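Local coordinates for uncharacterized protein (Burkholderia thailandensis, PDB 6AR7) that is of unknown function but may act as a lysozyme inhibitor, as members of the LprI family do, at residues T216-R219 / F220-V224; L161-M164 / N165-Y168. All coordinates share one frame; numbering follows the deposited sequence.

Interaction 1: residues T216-R219 / F220-V224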
ATOM      1  N   THR A 216      -0.579   3.010  -8.759  1.00 29.57           N
ATOM      2  CA  THR A 216      -0.395   1.590  -9.026  1.00 26.58           C
ATOM      3  C   THR A 216      -1.145   1.164 -10.289  1.00 25.06           C
ATOM      4  O   THR A 216      -0.568   0.536 -11.183  1.00 29.36           O
ATOM      5  CB  THR A 216      -0.865   0.760  -7.825  1.00 28.88           C
ATOM      6  OG1 THR A 216      -0.092   1.084  -6.652  1.00 30.79           O
ATOM      7  CG2 THR A 216      -0.726  -0.722  -8.129  1.00 26.45           C
ATOM      8  N   LEU A 217      -2.432   1.510 -10.384  1.00 29.07           N
ATOM      9  CA  LEU A 217      -3.231   1.098 -11.535  1.00 23.49           C
ATOM     10  C   LEU A 217      -2.701   1.723 -12.818  1.00 30.02           C
ATOM     11  O   LEU A 217      -2.730   1.095 -13.882  1.00 30.73           O
ATOM     12  CB  LEU A 217      -4.699   1.486 -11.324  1.00 24.74           C
ATOM     13  CG  LEU A 217      -5.436   0.832 -10.151  1.00 28.16           C
ATOM     14  CD1 LEU A 217      -6.856   1.327 -10.102  1.00 22.36           C
ATOM     15  CD2 LEU A 217      -5.390  -0.696 -10.208  1.00 30.45           C
ATOM     16  N   LYS A 218      -2.212   2.964 -12.740  1.00 30.08           N
ATOM     17  CA  LYS A 218      -1.664   3.612 -13.929  1.00 26.90           C
ATOM     18  C   LYS A 218      -0.427   2.875 -14.424  1.00 32.18           C
ATOM     19  O   LYS A 218      -0.261   2.638 -15.629  1.00 30.01           O
ATOM     20  CB  LYS A 218      -1.350   5.075 -13.623  1.00 30.56           C
ATOM     21  CG  LYS A 218      -0.686   5.836 -14.749  1.00 36.49           C
ATOM     22  CD  LYS A 218      -0.383   7.272 -14.330  1.00 45.68           C
ATOM     23  CE  LYS A 218       0.142   8.092 -15.505  1.00 54.79           C
ATOM     24  NZ  LYS A 218       1.441   8.754 -15.190  1.00 62.02           N
ATOM     25  N   ARG A 219       0.465   2.528 -13.504  1.00 27.49           N
ATOM     26  CA  ARG A 219       1.654   1.787 -13.888  1.00 26.93           C
ATOM     27  C   ARG A 219       1.281   0.443 -14.478  1.00 25.93           C
ATOM     28  O   ARG A 219       1.849   0.028 -15.493  1.00 26.54           O
ATOM     29  CB  ARG A 219       2.590   1.608 -12.689  1.00 26.58           C
ATOM     30  CG  ARG A 219       3.795   0.772 -13.018  1.00 24.29           C
ATOM     31  CD  ARG A 219       4.844   0.809 -11.878  1.00 36.03           C
ATOM     32  NE  ARG A 219       5.175   2.190 -11.520  1.00 38.86           N
ATOM     33  CZ  ARG A 219       5.997   2.974 -12.212  1.00 53.74           C
ATOM     34  NH1 ARG A 219       6.596   2.516 -13.305  1.00 60.38           N
ATOM     35  NH2 ARG A 219       6.218   4.222 -11.813  1.00 51.07           N
ATOM     36  N   PHE A 220       0.320  -0.253 -13.859  1.00 24.89           N
ATOM     37  CA  PHE A 220      -0.144  -1.515 -14.420  1.00 25.09           C
ATOM     38  C   PHE A 220      -0.626  -1.320 -15.846  1.00 30.80           C
ATOM     39  O   PHE A 220      -0.324  -2.125 -16.734  1.00 31.30           O
ATOM     40  CB  PHE A 220      -1.283  -2.083 -13.581  1.00 29.84           C
ATOM     41  CG  PHE A 220      -0.848  -2.762 -12.340  1.00 33.99           C
ATOM     42  CD1 PHE A 220       0.422  -3.281 -12.227  1.00 41.21           C
ATOM     43  CD2 PHE A 220      -1.719  -2.881 -11.271  1.00 26.63           C
ATOM     44  CE1 PHE A 220       0.799  -3.925 -11.089  1.00 40.88           C
ATOM     45  CE2 PHE A 220      -1.338  -3.521 -10.115  1.00 32.24           C
ATOM     46  CZ  PHE A 220      -0.074  -4.039 -10.022  1.00 34.41           C
ATOM     47  N   SER A 221      -1.428  -0.274 -16.067  1.00 31.58           N
ATOM     48  CA  SER A 221      -2.015  -0.066 -17.384  1.00 30.93           C
ATOM     49  C   SER A 221      -0.945   0.186 -18.431  1.00 31.53           C
ATOM     50  O   SER A 221      -1.135  -0.155 -19.603  1.00 36.82           O
ATOM     51  CB  SER A 221      -3.005   1.100 -17.353  1.00 28.14           C
ATOM     52  OG  SER A 221      -2.307   2.329 -17.267  1.00 31.10           O
ATOM     53  N   GLU A 222       0.193   0.748 -18.024  1.00 34.23           N
ATOM     54  CA  GLU A 222       1.310   0.990 -18.930  1.00 37.13           C
ATOM     55  C   GLU A 222       2.233  -0.209 -19.048  1.00 44.20           C
ATOM     56  O   GLU A 222       3.139  -0.208 -19.891  1.00 45.05           O
ATOM     57  CB  GLU A 222       2.124   2.192 -18.454  1.00 37.53           C
ATOM     58  CG  GLU A 222       1.355   3.498 -18.424  1.00 36.09           C
ATOM     59  CD  GLU A 222       2.051   4.549 -17.568  1.00 53.89           C
ATOM     60  OE1 GLU A 222       2.892   4.166 -16.720  1.00 57.76           O
ATOM     61  OE2 GLU A 222       1.755   5.751 -17.725  1.00 57.39           O
ATOM     62  N   THR A 223       2.012  -1.238 -18.247  1.00 39.50           N
ATOM     63  CA  THR A 223       2.904  -2.379 -18.182  1.00 38.95           C
ATOM     64  C   THR A 223       2.315  -3.636 -18.795  1.00 41.57           C
ATOM     65  O   THR A 223       3.003  -4.325 -19.550  1.00 40.04           O
ATOM     66  CB  THR A 223       3.282  -2.654 -16.717  1.00 35.65           C
ATOM     67  OG1 THR A 223       3.932  -1.501 -16.160  1.00 34.03           O
ATOM     68  CG2 THR A 223       4.206  -3.851 -16.622  1.00 33.11           C
ATOM     69  N   VAL A 224       1.045  -3.942 -18.507  1.00 36.57           N
ATOM     70  CA  VAL A 224       0.481  -5.213 -18.930  1.00 34.65           C
ATOM     71  C   VAL A 224       0.498  -5.296 -20.444  1.00 39.96           C
ATOM     72  O   VAL A 224       0.320  -4.293 -21.149  1.00 38.59           O
ATOM     73  CB  VAL A 224      -0.944  -5.410 -18.377  1.00 36.08           C
ATOM     74  CG1 VAL A 224      -1.974  -4.540 -19.142  1.00 33.30           C
ATOM     75  CG2 VAL A 224      -1.326  -6.893 -18.432  1.00 39.31           C
TER
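Two side-chain hydroxyls, those of S221 and T223, turn back onto carbonyls of the preceding helical turn. S221 OG lies 2.6 Å from K218 O and donates to it; with chi1 at 73° the hydroxyl sits between its own backbone N and carbonyl carbon, which folds it back along the helix. The same oxygen also accepts the amide of E222, and both donors arrive from one face of the carbonyl plane. T223 OG1 gives a similar bond of 2.7 Å to R219 O, but from well above the carbonyl plane, about 41° out of it. Main-chain bonds from F220 N to T216 O, S221 N to L217 O and E222 N to K218 O continue the alpha-helical ladder. From E222 N a second, weak bond of 3.1 Å runs to R219 O.

Apolar contact comes from T216, whose CG2 lies 3.5 Å from F220 CE2, the methyl and the ring pointing the same way from the helix. L217 CD2 brushes F220 CD2 more loosely. The buried ring of F220 continues into the interior against M116, L96, V100 and L171, from three other helices.

On the exposed side a long salt bridge joins K218 NZ to E222 OE2 at 3.9 Å. The aliphatic CE of the lysine is slightly nearer that oxygen.

Serine and threonine hydroxyls bonded to carbonyls three or four residues back are a familiar helix feature; here they occur in the last turns of helix 203-223, within an all-helical fold.

Interaction 2: residues L161-M164 / N165-Y168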
ATOM      1  N   LEU A 161     -10.704   9.646  -6.995  1.00 32.07           N
ATOM      2  CA  LEU A 161     -11.588   8.538  -7.344  1.00 34.36           C
ATOM      3  C   LEU A 161     -11.840   8.485  -8.844  1.00 34.87           C
ATOM      4  O   LEU A 161     -11.876   7.402  -9.442  1.00 32.01           O
ATOM      5  CB  LEU A 161     -12.920   8.685  -6.609  1.00 38.98           C
ATOM      6  CG  LEU A 161     -13.798   7.446  -6.491  1.00 44.96           C
ATOM      7  CD1 LEU A 161     -13.027   6.393  -5.706  1.00 53.00           C
ATOM      8  CD2 LEU A 161     -15.096   7.800  -5.795  1.00 50.01           C
ATOM      9  N   PHE A 162     -12.048   9.646  -9.465  1.00 32.94           N
ATOM     10  CA  PHE A 162     -12.267   9.684 -10.906  1.00 37.19           C
ATOM     11  C   PHE A 162     -11.070   9.104 -11.656  1.00 39.33           C
ATOM     12  O   PHE A 162     -11.230   8.322 -12.600  1.00 36.68           O
ATOM     13  CB  PHE A 162     -12.536  11.121 -11.353  1.00 31.44           C
ATOM     14  CG  PHE A 162     -12.855  11.250 -12.812  1.00 41.35           C
ATOM     15  CD1 PHE A 162     -14.157  11.081 -13.266  1.00 41.56           C
ATOM     16  CD2 PHE A 162     -11.851  11.520 -13.734  1.00 43.04           C
ATOM     17  CE1 PHE A 162     -14.458  11.190 -14.615  1.00 47.74           C
ATOM     18  CE2 PHE A 162     -12.144  11.620 -15.082  1.00 41.69           C
ATOM     19  CZ  PHE A 162     -13.456  11.458 -15.520  1.00 48.39           C
ATOM     20  N   ASP A 163      -9.860   9.498 -11.261  1.00 37.08           N
ATOM     21  CA  ASP A 163      -8.656   8.976 -11.903  1.00 38.65           C
ATOM     22  C   ASP A 163      -8.501   7.482 -11.665  1.00 37.49           C
ATOM     23  O   ASP A 163      -8.121   6.734 -12.573  1.00 33.80           O
ATOM     24  CB  ASP A 163      -7.424   9.714 -11.390  1.00 35.41           C
ATOM     25  CG  ASP A 163      -7.214  11.047 -12.083  1.00 45.25           C
ATOM     26  OD1 ASP A 163      -7.928  11.329 -13.077  1.00 41.89           O
ATOM     27  OD2 ASP A 163      -6.313  11.797 -11.649  1.00 53.38           O
HETATM   28  N   MSE A 164      -8.785   7.032 -10.453  1.00 33.20           N
HETATM   29  CA  MSE A 164      -8.655   5.622 -10.134  1.00 36.04           C
HETATM   30  C   MSE A 164      -9.525   4.772 -11.046  1.00 36.19           C
HETATM   31  O   MSE A 164      -9.054   3.810 -11.631  1.00 31.99           O
HETATM   32  CB  MSE A 164      -9.031   5.360  -8.691  1.00 30.43           C
HETATM   33  CG  MSE A 164      -8.357   4.134  -8.143  1.00 30.72           C
HETATM   34 SE   MSE A 164      -9.136   3.625  -6.438  1.00 42.90          SE
HETATM   35  CE  MSE A 164     -10.960   3.237  -7.029  1.00 41.55           C
ATOM     36  N   ASN A 165     -10.803   5.137 -11.166  1.00 35.22           N
ATOM     37  CA  ASN A 165     -11.697   4.334 -11.989  1.00 36.66           C
ATOM     38  C   ASN A 165     -11.321   4.434 -13.460  1.00 36.43           C
ATOM     39  O   ASN A 165     -11.483   3.463 -14.207  1.00 39.53           O
ATOM     40  CB  ASN A 165     -13.148   4.732 -11.727  1.00 42.48           C
ATOM     41  CG  ASN A 165     -13.598   4.328 -10.323  1.00 50.76           C
ATOM     42  OD1 ASN A 165     -13.296   3.218  -9.872  1.00 47.37           O
ATOM     43  ND2 ASN A 165     -14.299   5.226  -9.625  1.00 44.28           N
ATOM     44  N   ARG A 166     -10.787   5.581 -13.875  1.00 35.49           N
ATOM     45  CA  ARG A 166     -10.278   5.741 -15.233  1.00 38.01           C
ATOM     46  C   ARG A 166      -9.135   4.770 -15.513  1.00 38.54           C
ATOM     47  O   ARG A 166      -9.135   4.057 -16.524  1.00 37.60           O
ATOM     48  CB  ARG A 166      -9.825   7.180 -15.429  1.00 44.75           C
ATOM     49  CG  ARG A 166      -9.295   7.483 -16.783  1.00 53.14           C
ATOM     50  CD  ARG A 166      -9.347   8.973 -17.017  1.00 53.00           C
ATOM     51  NE  ARG A 166      -8.274   9.702 -16.351  1.00 53.52           N
ATOM     52  CZ  ARG A 166      -7.064   9.871 -16.874  1.00 57.38           C
ATOM     53  NH1 ARG A 166      -6.773   9.351 -18.063  1.00 61.47           N
ATOM     54  NH2 ARG A 166      -6.147  10.561 -16.213  1.00 57.68           N
ATOM     55  N   TYR A 167      -8.125   4.754 -14.651  1.00 34.28           N
ATOM     56  CA  TYR A 167      -7.031   3.819 -14.880  1.00 32.30           C
ATOM     57  C   TYR A 167      -7.457   2.379 -14.619  1.00 31.51           C
ATOM     58  O   TYR A 167      -6.952   1.467 -15.280  1.00 32.52           O
ATOM     59  CB  TYR A 167      -5.811   4.209 -14.040  1.00 30.34           C
ATOM     60  CG  TYR A 167      -5.114   5.397 -14.648  1.00 39.51           C
ATOM     61  CD1 TYR A 167      -4.391   5.263 -15.829  1.00 37.92           C
ATOM     62  CD2 TYR A 167      -5.200   6.666 -14.067  1.00 41.02           C
ATOM     63  CE1 TYR A 167      -3.758   6.347 -16.413  1.00 40.31           C
ATOM     64  CE2 TYR A 167      -4.562   7.758 -14.642  1.00 39.00           C
ATOM     65  CZ  TYR A 167      -3.843   7.590 -15.817  1.00 43.56           C
ATOM     66  OH  TYR A 167      -3.205   8.659 -16.398  1.00 52.30           O
ATOM     67  N   TYR A 168      -8.394   2.148 -13.693  1.00 31.95           N
ATOM     68  CA  TYR A 168      -8.907   0.792 -13.496  1.00 31.18           C
ATOM     69  C   TYR A 168      -9.512   0.251 -14.785  1.00 32.41           C
ATOM     70  O   TYR A 168      -9.245  -0.888 -15.189  1.00 32.13           O
ATOM     71  CB  TYR A 168      -9.943   0.764 -12.369  1.00 28.04           C
ATOM     72  CG  TYR A 168     -10.619  -0.579 -12.189  1.00 31.06           C
ATOM     73  CD1 TYR A 168     -10.074  -1.536 -11.355  1.00 35.36           C
ATOM     74  CD2 TYR A 168     -11.791  -0.896 -12.878  1.00 37.68           C
ATOM     75  CE1 TYR A 168     -10.675  -2.773 -11.196  1.00 36.95           C
ATOM     76  CE2 TYR A 168     -12.406  -2.131 -12.727  1.00 37.74           C
ATOM     77  CZ  TYR A 168     -11.835  -3.066 -11.879  1.00 35.00           C
ATOM     78  OH  TYR A 168     -12.419  -4.301 -11.715  1.00 37.28           O
TER
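L161 and N165 stand side by side one turn apart on helix 155-174, an alpha-helix of this all-helical fold, with L161 CG 3.9 Å from N165 ND2. N165 N bonds to L161 O, one rung of the helix's i to i+4 ladder.

F162 accepts the amide of R166 at its carbonyl, while its ring makes a loose contact with the arginine, F162 CE2 to R166 CD 4.3 Å. D163 comes next. The D163 carboxylate meets the edge of the R166 guanidinium near the plane of that group, D163 OD1 standing 3.7 Å from R166 NE and equally far from R166 NH2. The salt bridge is therefore long, and the two planes are turned 73° apart. A bend at chi3 (78°) brings the arginine head round to this position. D163 O also receives the amide of Y167.

M164, present as selenomethionine, is the buried residue of the group. It packs inward against Q187 and W190 of helix 180-197 and V214 and L217 of helix 203-223, and the terminal M164 CE lies 3.7 Å from N165 OD1. M164 O accepts Y168 N at 2.7 Å.

Over one face of the R166 guanidinium, offset toward its rim, lies Y167 CE2, 3.5 Å above the plane.

From the N terminus, the chain passes through helices 25-34, 42-70, 73-101 and 107-136 before reaching interaction 2 on helix 155-174, then runs through helix 180-197 to interaction 1 near the end of helix 203-223. Each contact lies within a continuous run of helix and closes no long loop; they follow in series, neither nested nor crossing. Their centres are about 12 Å apart, and the two helices touch directly: L217 CD1 packs 3.7 Å from M164 O and near Y168 CB, while K218 CE reaches Y167 OH at 3.5 Å. Together they join helices 155-174 and 203-223, with interaction 1 extending the packing to helices 73-101 and 107-136.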